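Local coordinates for protein Phikz039 (Pseudomonas phage phikz, PDB 3ZBQ) that is a phage-encoded tubulin-like protein, known as PhuZ, of the tubulin/FtsZ superfamily, with GDP bound, at residues A[165-170]-A[179-184]. Numbering follows the deposited sequence.
Sequences NYHENV and NQNILE. With GDP (guanosine-5'-diphosphate), chain B.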
loop_
_atom_site.group_PDB
_atom_site.type_symbol
_atom_site.label_atom_id
_atom_site.label_comp_id
_atom_site.label_asym_id
_atom_site.label_seq_id
_atom_site.Cartn_x
_atom_site.Cartn_y
_atom_site.Cartn_z
ATOM N N ASN A 165 2.276 -5.071 2.051
ATOM C CA ASN A 165 2.188 -6.211 1.154
ATOM C C ASN A 165 2.507 -5.671 -0.237
ATOM O O ASN A 165 1.731 -4.893 -0.802
ATOM C CB ASN A 165 0.790 -6.829 1.237
ATOM C CG ASN A 165 0.579 -7.938 0.237
ATOM O OD1 ASN A 165 -0.109 -7.753 -0.767
ATOM N ND2 ASN A 165 1.157 -9.106 0.505
ATOM N N TYR A 166 3.666 -6.059 -0.770
ATOM C CA TYR A 166 4.250 -5.375 -1.929
ATOM C C TYR A 166 4.060 -6.095 -3.262
ATOM O O TYR A 166 4.287 -7.307 -3.379
ATOM C CB TYR A 166 5.745 -5.120 -1.688
ATOM C CG TYR A 166 6.423 -4.470 -2.882
ATOM C CD1 TYR A 166 6.258 -3.117 -3.138
ATOM C CD2 TYR A 166 7.217 -5.214 -3.751
ATOM C CE1 TYR A 166 6.869 -2.509 -4.229
ATOM C CE2 TYR A 166 7.835 -4.618 -4.849
ATOM C CZ TYR A 166 7.660 -3.271 -5.078
ATOM O OH TYR A 166 8.261 -2.670 -6.171
ATOM N N HIS A 167 3.686 -5.328 -4.285
ATOM C CA HIS A 167 3.508 -5.865 -5.617
ATOM C C HIS A 167 4.211 -4.929 -6.564
ATOM O O HIS A 167 4.066 -3.727 -6.459
ATOM C CB HIS A 167 2.022 -5.933 -5.973
ATOM C CG HIS A 167 1.243 -6.809 -5.045
ATOM N ND1 HIS A 167 0.867 -8.089 -5.379
ATOM C CD2 HIS A 167 0.810 -6.604 -3.778
ATOM C CE1 HIS A 167 0.236 -8.642 -4.354
ATOM N NE2 HIS A 167 0.187 -7.759 -3.371
ATOM N N GLU A 168 4.975 -5.487 -7.480
ATOM C CA GLU A 168 5.682 -4.653 -8.441
ATOM C C GLU A 168 5.027 -4.715 -9.799
ATOM O O GLU A 168 4.728 -5.806 -10.296
ATOM C CB GLU A 168 7.115 -5.140 -8.539
ATOM C CG GLU A 168 8.011 -4.236 -9.339
ATOM C CD GLU A 168 9.448 -4.616 -9.148
ATOM O OE1 GLU A 168 9.949 -4.478 -8.008
ATOM O OE2 GLU A 168 10.060 -5.068 -10.130
ATOM N N ASN A 169 4.797 -3.548 -10.404
ATOM C CA ASN A 169 4.422 -3.494 -11.807
ATOM C C ASN A 169 5.700 -3.714 -12.604
ATOM O O ASN A 169 6.375 -2.757 -12.995
ATOM C CB ASN A 169 3.810 -2.135 -12.173
ATOM C CG ASN A 169 2.307 -2.062 -11.901
ATOM O OD1 ASN A 169 1.665 -3.066 -11.583
ATOM N ND2 ASN A 169 1.735 -0.864 -12.053
ATOM N N VAL A 170 6.050 -4.981 -12.800
ATOM C CA VAL A 170 7.237 -5.321 -13.566
ATOM C C VAL A 170 7.040 -4.822 -14.987
ATOM O O VAL A 170 6.046 -5.141 -15.643
ATOM C CB VAL A 170 7.523 -6.830 -13.555
ATOM C CG1 VAL A 170 8.779 -7.123 -14.347
ATOM C CG2 VAL A 170 7.719 -7.313 -12.115
ATOM N N ASN A 179 -3.133 -7.093 -10.614
ATOM C CA ASN A 179 -4.433 -6.870 -9.988
ATOM C C ASN A 179 -5.022 -8.155 -9.437
ATOM O O ASN A 179 -5.583 -8.179 -8.340
ATOM C CB ASN A 179 -5.410 -6.232 -10.974
ATOM C CG ASN A 179 -4.973 -4.865 -11.402
ATOM O OD1 ASN A 179 -4.072 -4.288 -10.804
ATOM N ND2 ASN A 179 -5.607 -4.329 -12.440
ATOM N N GLN A 180 -4.900 -9.229 -10.208
ATOM C CA GLN A 180 -5.416 -10.519 -9.763
ATOM C C GLN A 180 -4.702 -11.011 -8.504
ATOM O O GLN A 180 -5.344 -11.530 -7.577
ATOM C CB GLN A 180 -5.324 -11.554 -10.888
ATOM C CG GLN A 180 -5.809 -12.952 -10.491
ATOM C CD GLN A 180 -7.263 -12.975 -10.022
ATOM O OE1 GLN A 180 -7.607 -13.682 -9.071
ATOM N NE2 GLN A 180 -8.115 -12.209 -10.687
ATOM N N ASN A 181 -3.380 -10.853 -8.455
ATOM C CA ASN A 181 -2.653 -11.226 -7.246
ATOM C C ASN A 181 -3.099 -10.390 -6.053
ATOM O O ASN A 181 -3.269 -10.900 -4.948
ATOM C CB ASN A 181 -1.131 -11.155 -7.424
ATOM C CG ASN A 181 -0.384 -11.963 -6.350
ATOM O OD1 ASN A 181 0.300 -11.409 -5.482
ATOM N ND2 ASN A 181 -0.535 -13.283 -6.400
ATOM N N ILE A 182 -3.328 -9.106 -6.288
ATOM C CA ILE A 182 -3.804 -8.231 -5.226
ATOM C C ILE A 182 -5.185 -8.642 -4.704
ATOM O O ILE A 182 -5.421 -8.640 -3.497
ATOM C CB ILE A 182 -3.789 -6.756 -5.688
ATOM C CG1 ILE A 182 -2.335 -6.253 -5.737
ATOM C CG2 ILE A 182 -4.645 -5.902 -4.756
ATOM C CD1 ILE A 182 -2.166 -4.869 -6.355
ATOM N N LEU A 183 -6.096 -9.010 -5.602
ATOM C CA LEU A 183 -7.432 -9.451 -5.183
ATOM C C LEU A 183 -7.334 -10.708 -4.325
ATOM O O LEU A 183 -8.035 -10.852 -3.305
ATOM C CB LEU A 183 -8.312 -9.719 -6.402
ATOM C CG LEU A 183 -8.538 -8.488 -7.274
ATOM C CD1 LEU A 183 -9.294 -8.874 -8.529
ATOM C CD2 LEU A 183 -9.288 -7.402 -6.507
ATOM N N GLU A 184 -6.454 -11.618 -4.736
ATOM C CA GLU A 184 -6.219 -12.827 -3.954
ATOM C C GLU A 184 -5.773 -12.470 -2.540
ATOM O O GLU A 184 -6.197 -13.100 -1.568
ATOM C CB GLU A 184 -5.170 -13.713 -4.635
ATOM C CG GLU A 184 -5.641 -14.340 -5.932
ATOM C CD GLU A 184 -5.528 -15.847 -5.920
ATOM O OE1 GLU A 184 -4.501 -16.362 -5.414
ATOM O OE2 GLU A 184 -6.470 -16.514 -6.408
HETATM P PB GDP B . -2.698 8.291 -8.142
HETATM O O1B GDP B . -4.148 8.460 -8.516
HETATM O O2B GDP B . -2.574 7.555 -6.824
HETATM O O3B GDP B . -1.978 9.615 -8.075
HETATM O O3A GDP B . -1.914 7.421 -9.244
HETATM P PA GDP B . -2.438 6.064 -9.930
HETATM O O1A GDP B . -3.702 6.181 -10.748
HETATM O O2A GDP B . -2.558 4.971 -8.889
HETATM O "O5'" GDP B . -1.234 5.724 -10.919
HETATM C "C5'" GDP B . 0.104 5.616 -10.449
HETATM C "C4'" GDP B . 0.723 4.334 -11.002
HETATM O "O4'" GDP B . 0.085 3.204 -10.406
HETATM C "C3'" GDP B . 0.528 4.147 -12.494
HETATM O "O3'" GDP B . 1.589 4.791 -13.218
HETATM C "C2'" GDP B . 0.558 2.646 -12.649
HETATM O "O2'" GDP B . 1.915 2.198 -12.676
HETATM C "C1'" GDP B . 0.008 2.128 -11.340
HETATM N N9 GDP B . -1.419 1.752 -11.439
HETATM C C8 GDP B . -2.489 2.562 -11.556
HETATM N N7 GDP B . -3.637 1.843 -11.595
HETATM C C5 GDP B . -3.307 0.540 -11.483
HETATM C C6 GDP B . -4.021 -0.757 -11.452
HETATM O O6 GDP B . -5.275 -0.812 -11.524
HETATM N N1 GDP B . -3.273 -1.868 -11.320
HETATM C C2 GDP B . -1.927 -1.839 -11.232
HETATM N N2 GDP B . -1.229 -2.997 -11.116
HETATM N N3 GDP B . -1.215 -0.693 -11.254
HETATM C C4 GDP B . -1.844 0.496 -11.378
#
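One face of the imidazole ring of His167 is covered by Ile182, and the amide of Asn181 stands at the edge of the same ring. The contact joins strand 163-168 to helix 175-192 in the nucleotide-binding domain of a tubulin-like fold, where the parallel part of a mixed sheet is packed against helices. CG1 of Ile182 sits 3.5 Å from the centroid of the His167 ring, only 3° off the ring normal. This is a CH-pi contact over the middle of the face. CG1 of Ile182 lies anti to its carbonyl carbon, which carries the branch over the ring. Around Ile182, Ile19 of helix 13-23 and Val130 and Ile132 of strand 127-133 complete a nonpolar setting.

At the ring edge, OD1 of Asn181 approaches CE1 of His167 to 3.0 Å. The ring and amide planes are 60° apart, and no hydrogen bond joins the two side chains. NE2 of His167 instead donates to OD1 of Asn165, at 2.6 Å. This acceptor lies near the ring plane, although the donor stands above the carbonyl plane of Asn165. The bond helps fix the rotation of the imidazole. ND2 of Asn165 bonds to the carbonyl of Leu224.

Two residues on from His167, and three before Ile182 on the helix, Asn169 and Asn179 bind the guanine of GDP. OD1 of Asn179 accepts a hydrogen bond from GDP N1 at 2.6 Å and a weak one from GDP N2. Asn169 accepts from GDP N2 through OD1, at 2.9 Å. Its ND2 donates to the O2' hydroxyl of the ribose and, nearly straight at 169°, to GDP N3.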